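Local coordinates for initiator protein NS1 (Murine minute virus, PDB 4R94) that nicks viral DNA at the replication origin through its N-terminal nickase domain, the part described here, and unwinds it with a separate ATP-driven helicase region, at residues Ser46-Leu51 with Ala160-Leu165; Leu149-Ser154 with Lys172-Ala177. One frame throughout, in Å; residues are numbered along the deposited sequence.

Interaction 1: residues Ser46-Leu51 with Ala160-Leu165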
loop_
_atom_site.group_PDB
_atom_site.type_symbol
_atom_site.label_atom_id
_atom_site.label_comp_id
_atom_site.label_asym_id
_atom_site.label_seq_id
_atom_site.Cartn_x
_atom_site.Cartn_y
_atom_site.Cartn_z
ATOM N N SER A 46 -16.192 -1.420 1.223
ATOM C CA SER A 46 -17.095 -1.907 2.256
ATOM C C SER A 46 -16.350 -2.237 3.540
ATOM O O SER A 46 -16.769 -3.117 4.284
ATOM C CB SER A 46 -17.849 -3.152 1.770
ATOM O OG SER A 46 -18.689 -2.845 0.672
ATOM N N TYR A 47 -15.263 -1.515 3.804
ATOM C CA TYR A 47 -14.405 -1.796 4.958
ATOM C C TYR A 47 -14.145 -0.531 5.766
ATOM O O TYR A 47 -12.995 -0.184 6.064
ATOM C CB TYR A 47 -13.086 -2.421 4.475
ATOM C CG TYR A 47 -13.295 -3.687 3.681
ATOM C CD1 TYR A 47 -13.411 -4.921 4.322
ATOM C CD2 TYR A 47 -13.397 -3.656 2.295
ATOM C CE1 TYR A 47 -13.614 -6.091 3.609
ATOM C CE2 TYR A 47 -13.587 -4.826 1.564
ATOM C CZ TYR A 47 -13.696 -6.040 2.230
ATOM O OH TYR A 47 -13.886 -7.209 1.516
ATOM N N LYS A 48 -15.221 0.158 6.132
ATOM C CA LYS A 48 -15.080 1.497 6.677
ATOM C C LYS A 48 -15.310 1.575 8.184
ATOM O O LYS A 48 -15.533 2.661 8.717
ATOM C CB LYS A 48 -16.028 2.454 5.936
ATOM C CG LYS A 48 -15.690 2.565 4.442
ATOM C CD LYS A 48 -16.530 3.615 3.716
ATOM C CE LYS A 48 -18.018 3.410 3.948
ATOM N NZ LYS A 48 -18.544 2.126 3.395
ATOM N N LYS A 49 -15.238 0.447 8.883
ATOM C CA LYS A 49 -15.158 0.517 10.342
ATOM C C LYS A 49 -13.837 1.156 10.742
ATOM O O LYS A 49 -12.771 0.825 10.194
ATOM C CB LYS A 49 -15.284 -0.868 10.983
ATOM C CG LYS A 49 -16.644 -1.498 10.892
ATOM C CD LYS A 49 -16.725 -2.683 11.848
ATOM C CE LYS A 49 -18.127 -3.256 11.923
ATOM N NZ LYS A 49 -18.174 -4.512 12.737
ATOM N N GLU A 50 -13.896 2.108 11.664
ATOM C CA GLU A 50 -12.677 2.642 12.244
ATOM C C GLU A 50 -12.470 1.943 13.574
ATOM O O GLU A 50 -13.154 2.224 14.558
ATOM C CB GLU A 50 -12.756 4.160 12.403
ATOM C CG GLU A 50 -12.715 4.907 11.070
ATOM C CD GLU A 50 -12.975 6.394 11.232
ATOM O OE1 GLU A 50 -12.012 7.148 11.479
ATOM O OE2 GLU A 50 -14.150 6.804 11.121
ATOM N N LEU A 51 -11.535 1.004 13.582
ATOM C CA LEU A 51 -11.315 0.163 14.739
ATOM C C LEU A 51 -10.516 0.914 15.798
ATOM O O LEU A 51 -9.515 1.561 15.500
ATOM C CB LEU A 51 -10.613 -1.125 14.314
ATOM C CG LEU A 51 -11.406 -1.853 13.218
ATOM C CD1 LEU A 51 -10.584 -3.017 12.658
ATOM C CD2 LEU A 51 -12.770 -2.344 13.728
ATOM N N ALA A 160 -12.712 -5.077 9.782
ATOM C CA ALA A 160 -13.062 -3.712 9.378
ATOM C C ALA A 160 -14.306 -3.644 8.486
ATOM O O ALA A 160 -14.805 -2.557 8.214
ATOM C CB ALA A 160 -11.874 -3.058 8.663
ATOM N N CYS A 161 -14.786 -4.792 8.016
ATOM C CA CYS A 161 -15.917 -4.814 7.090
ATOM C C CYS A 161 -17.141 -4.139 7.703
ATOM O O CYS A 161 -17.511 -4.468 8.826
ATOM C CB CYS A 161 -16.252 -6.254 6.702
ATOM S SG CYS A 161 -17.505 -6.369 5.405
ATOM N N ASN A 162 -17.767 -3.207 6.978
ATOM C CA ASN A 162 -18.937 -2.504 7.521
ATOM C C ASN A 162 -20.270 -3.127 7.104
ATOM O O ASN A 162 -21.337 -2.647 7.511
ATOM C CB ASN A 162 -18.920 -1.005 7.149
ATOM C CG ASN A 162 -18.871 -0.744 5.639
ATOM O OD1 ASN A 162 -17.862 -0.270 5.112
ATOM N ND2 ASN A 162 -19.974 -1.016 4.949
ATOM N N VAL A 163 -20.217 -4.195 6.317
ATOM C CA VAL A 163 -21.430 -4.914 5.944
ATOM C C VAL A 163 -21.774 -5.869 7.081
ATOM O O VAL A 163 -20.903 -6.566 7.583
ATOM C CB VAL A 163 -21.266 -5.682 4.623
ATOM C CG1 VAL A 163 -22.541 -6.459 4.289
ATOM C CG2 VAL A 163 -20.907 -4.723 3.487
ATOM N N GLN A 164 -23.030 -5.869 7.515
ATOM C CA GLN A 164 -23.466 -6.799 8.550
ATOM C C GLN A 164 -23.369 -8.227 8.029
ATOM O O GLN A 164 -24.050 -8.603 7.078
ATOM C CB GLN A 164 -24.896 -6.476 8.994
ATOM C CG GLN A 164 -25.493 -7.482 9.971
ATOM C CD GLN A 164 -25.507 -6.976 11.402
ATOM O OE1 GLN A 164 -25.091 -5.850 11.682
ATOM N NE2 GLN A 164 -25.994 -7.809 12.317
ATOM N N LEU A 165 -22.504 -9.021 8.642
ATOM C CA LEU A 165 -22.282 -10.390 8.197
ATOM C C LEU A 165 -22.592 -11.402 9.293
ATOM O O LEU A 165 -22.323 -11.135 10.460
ATOM C CB LEU A 165 -20.833 -10.568 7.753
ATOM C CG LEU A 165 -20.345 -9.704 6.594
ATOM C CD1 LEU A 165 -18.851 -9.894 6.417
ATOM C CD2 LEU A 165 -21.087 -10.080 5.323
HETATM O O HOH W 1 -20.375 -1.018 1.830
HETATM O O HOH W 2 -16.826 -6.235 10.747
#
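Asn-162 N donates a hydrogen bond to Ser-46 O at 2.9 Å, and Lys-49 N donates one to Ala-160 O at 3.1 Å. These two backbone bonds tie the loop after strand 40-42 to the C-terminal end of helix 142-160 and the loop leading on to helix 167-179, within the N-terminal nickase domain and away from its metal site. The CA atoms of Tyr-47 and Cys-161 are 4.0 Å apart.

Among side-chain bonds, Asn-162 is central. Its chi1 of 58° sets CG between its own N and carbonyl carbon, and OD1 thereby meets Lys-48 twice. Lys-48 N approaches on a lone pair at 2.9 Å, whereas Lys-48 NZ, 3.0 Å from Asn-162 OD1, comes from above the amide plane; bends at chi3 and chi4 fold the lysine chain back for this, and NZ also bonds Asn-45 O. One water links Ser-46 OG, itself hydrogen-bonded to Gly-43 N, with Asn-162 ND2; another links Lys-49 NZ with Cys-161 O.

Apolar and sulfur-aromatic contacts add to these bonds. Tyr-47 CD1 lies 3.7 Å from Cys-161 CA, the Cys-161 sulfur sits obliquely to the ring, 4.9 Å from its centroid, and Leu-51 CD1 meets Ala-160 CB at 4.2 Å.

Two backbone bonds thus hold the chains together, Asn-162 OD1 adds two more to Lys-48, and the ammonium charge would probably polarise that carbonyl.

Interaction 2: residues Leu149-Ser154 with Lys172-Ala177; sequences LNVYWS and KLREIA
Ser-154 lays its CB against the methyl of Ala-177, CB to CB 3.6 Å; the CA atoms of these residues, 5.4 Å apart, are the nearest CA pair of the two segments. Both CA-CB bonds point toward the opposite helix, and the segment axes approach to 9.3 Å, consistent with small residues at the crossing. With 149° between their N-to-C directions, the segments run roughly antiparallel, as a helical hairpin within the nickase domain.

One flank carries charge. Arg-174 leaves its helix with CG anti to the backbone N (chi1 170°) and bends at chi2, which brings NE across to donate a hydrogen bond to Ser-154 OG at 2.8 Å. The serine oxygen lies at the guanidinium edge, though tilted 23° from its plane. Beyond NE, the NH2 arm reaches within 3.6 Å of Val-151 CG1, the two side chains crossing at a slant. The same NH2 makes a salt bridge to Glu-178, whose OE2 also bonds Ser-154 OG, placing arginine, serine and glutamate in one cluster.

On another flank, Asn-150 ND2 donates to Ala-177 O at 3.1 Å. The approach is well above the carbonyl plane, and the amide's OD1 is taken by Arg-146 on its own helix. Trp-182 packs against Ala-177 and Trp-153, covering this part of the hairpin.

The chemistry implies a seam in which the buried Ser-154 hydroxyl and Asn-150 amide each have a partner across the helix pair: the hydroxyl receives a guanidinium N-H, and the neighbouring Glu-178 probably offsets the arginine charge.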
loop_
_atom_site.group_PDB
_atom_site.type_symbol
_atom_site.label_atom_id
_atom_site.label_comp_id
_atom_site.label_asym_id
_atom_site.label_seq_id
_atom_site.Cartn_x
_atom_site.Cartn_y
_atom_site.Cartn_z
ATOM N N LEU A 149 1.509 -11.997 5.364
ATOM C CA LEU A 149 0.824 -10.750 5.084
ATOM C C LEU A 149 -0.620 -11.005 4.682
ATOM O O LEU A 149 -1.499 -10.261 5.092
ATOM C CB LEU A 149 1.557 -9.950 3.988
ATOM C CG LEU A 149 2.845 -9.252 4.439
ATOM C CD1 LEU A 149 3.484 -8.554 3.234
ATOM C CD2 LEU A 149 2.636 -8.261 5.615
ATOM N N ASN A 150 -0.873 -12.039 3.886
ATOM C CA ASN A 150 -2.242 -12.316 3.461
ATOM C C ASN A 150 -3.079 -12.797 4.640
ATOM O O ASN A 150 -4.265 -12.482 4.722
ATOM C CB ASN A 150 -2.273 -13.353 2.334
ATOM C CG ASN A 150 -3.441 -13.153 1.380
ATOM O OD1 ASN A 150 -3.332 -13.448 0.203
ATOM N ND2 ASN A 150 -4.549 -12.632 1.880
ATOM N N VAL A 151 -2.467 -13.531 5.568
ATOM C CA VAL A 151 -3.194 -13.909 6.800
ATOM C C VAL A 151 -3.668 -12.678 7.563
ATOM O O VAL A 151 -4.858 -12.552 7.886
ATOM C CB VAL A 151 -2.332 -14.775 7.732
ATOM C CG1 VAL A 151 -3.030 -14.939 9.106
ATOM C CG2 VAL A 151 -2.081 -16.127 7.090
ATOM N N TYR A 152 -2.761 -11.751 7.839
ATOM C CA TYR A 152 -3.136 -10.568 8.614
ATOM C C TYR A 152 -4.075 -9.641 7.846
ATOM O O TYR A 152 -4.995 -9.062 8.431
ATOM C CB TYR A 152 -1.895 -9.805 9.070
ATOM C CG TYR A 152 -1.120 -10.551 10.139
ATOM C CD1 TYR A 152 -1.730 -10.916 11.342
ATOM C CD2 TYR A 152 0.202 -10.908 9.932
ATOM C CE1 TYR A 152 -1.027 -11.610 12.314
ATOM C CE2 TYR A 152 0.909 -11.600 10.891
ATOM C CZ TYR A 152 0.295 -11.950 12.071
ATOM O OH TYR A 152 1.016 -12.643 13.025
ATOM N N TRP A 153 -3.881 -9.547 6.528
ATOM C CA TRP A 153 -4.719 -8.689 5.696
ATOM C C TRP A 153 -6.159 -9.196 5.702
ATOM O O TRP A 153 -7.107 -8.427 5.918
ATOM C CB TRP A 153 -4.135 -8.637 4.267
ATOM C CG TRP A 153 -4.868 -7.812 3.241
ATOM C CD1 TRP A 153 -5.302 -8.247 2.013
ATOM C CD2 TRP A 153 -5.171 -6.408 3.294
ATOM N NE1 TRP A 153 -5.868 -7.206 1.306
ATOM C CE2 TRP A 153 -5.812 -6.069 2.077
ATOM C CE3 TRP A 153 -4.976 -5.403 4.258
ATOM C CZ2 TRP A 153 -6.259 -4.777 1.795
ATOM C CZ3 TRP A 153 -5.410 -4.116 3.971
ATOM C CH2 TRP A 153 -6.063 -3.818 2.764
ATOM N N SER A 154 -6.325 -10.500 5.504
ATOM C CA SER A 154 -7.670 -11.070 5.475
ATOM C C SER A 154 -8.312 -10.920 6.849
ATOM O O SER A 154 -9.492 -10.586 6.961
ATOM C CB SER A 154 -7.636 -12.538 5.047
ATOM O OG SER A 154 -6.869 -13.325 5.950
ATOM N N LYS A 172 -16.389 -17.161 5.366
ATOM C CA LYS A 172 -16.303 -17.301 3.926
ATOM C C LYS A 172 -15.465 -16.159 3.348
ATOM O O LYS A 172 -14.628 -16.377 2.475
ATOM C CB LYS A 172 -17.698 -17.327 3.298
ATOM C CG LYS A 172 -17.701 -17.632 1.807
ATOM C CD LYS A 172 -17.074 -18.990 1.514
ATOM C CE LYS A 172 -17.493 -19.530 0.147
ATOM N NZ LYS A 172 -16.976 -18.726 -0.997
ATOM N N LEU A 173 -15.682 -14.949 3.855
ATOM C CA LEU A 173 -14.957 -13.785 3.356
ATOM C C LEU A 173 -13.475 -13.927 3.682
ATOM O O LEU A 173 -12.619 -13.653 2.844
ATOM C CB LEU A 173 -15.523 -12.497 3.959
ATOM C CG LEU A 173 -14.829 -11.191 3.570
ATOM C CD1 LEU A 173 -14.809 -11.051 2.044
ATOM C CD2 LEU A 173 -15.526 -10.015 4.200
ATOM N N ARG A 174 -13.188 -14.381 4.898
ATOM C CA ARG A 174 -11.817 -14.617 5.332
ATOM C C ARG A 174 -11.112 -15.606 4.397
ATOM O O ARG A 174 -9.978 -15.366 3.961
ATOM C CB ARG A 174 -11.821 -15.123 6.787
ATOM C CG ARG A 174 -10.485 -15.625 7.291
ATOM C CD ARG A 174 -9.580 -14.485 7.752
ATOM N NE ARG A 174 -8.208 -14.957 7.819
ATOM C CZ ARG A 174 -7.703 -15.604 8.860
ATOM N NH1 ARG A 174 -8.454 -15.802 9.936
ATOM N NH2 ARG A 174 -6.443 -16.021 8.841
ATOM N N GLU A 175 -11.783 -16.703 4.042
ATOM C CA GLU A 175 -11.125 -17.686 3.181
ATOM C C GLU A 175 -11.045 -17.235 1.710
ATOM O O GLU A 175 -10.111 -17.608 1.016
ATOM C CB GLU A 175 -11.793 -19.067 3.297
ATOM C CG GLU A 175 -13.265 -19.155 2.985
ATOM C CD GLU A 175 -13.836 -20.538 3.308
ATOM O OE1 GLU A 175 -14.851 -20.933 2.693
ATOM O OE2 GLU A 175 -13.263 -21.231 4.181
ATOM N N ILE A 176 -11.992 -16.418 1.247
ATOM C CA ILE A 176 -11.897 -15.849 -0.097
ATOM C C ILE A 176 -10.663 -14.965 -0.200
ATOM O O ILE A 176 -9.892 -15.083 -1.151
ATOM C CB ILE A 176 -13.141 -15.028 -0.473
ATOM C CG1 ILE A 176 -14.338 -15.956 -0.707
ATOM C CG2 ILE A 176 -12.886 -14.204 -1.731
ATOM C CD1 ILE A 176 -15.656 -15.220 -0.821
ATOM N N ALA A 177 -10.459 -14.106 0.797
ATOM C CA ALA A 177 -9.338 -13.168 0.746
ATOM C C ALA A 177 -7.988 -13.892 0.745
ATOM O O ALA A 177 -7.012 -13.401 0.168
ATOM C CB ALA A 177 -9.422 -12.194 1.905
#

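Overall arrangement
Interactions 1 and 2 have centres about 14 Å apart and lie on the same side of the domain's centre. Their segments alternate along the chain: 46-51, 149-154, 160-165, 172-177. Helix 142-160 supplies 149-154 and ends at Ala-160, while 160-165 leads into helix 167-179, which carries 172-177. Interaction 2 therefore closes the helix pair, and interaction 1 fastens the early loop, between strand 40-42 and helix 54-70, to the loop that connects the two helices. Leu-173 joins them directly: its CD1 is 4.0 Å from Tyr-47 OH and its CD2 is 4.0 Å from Leu-165 CD1. Both lie away from the magnesium site and the nuclease tyrosine.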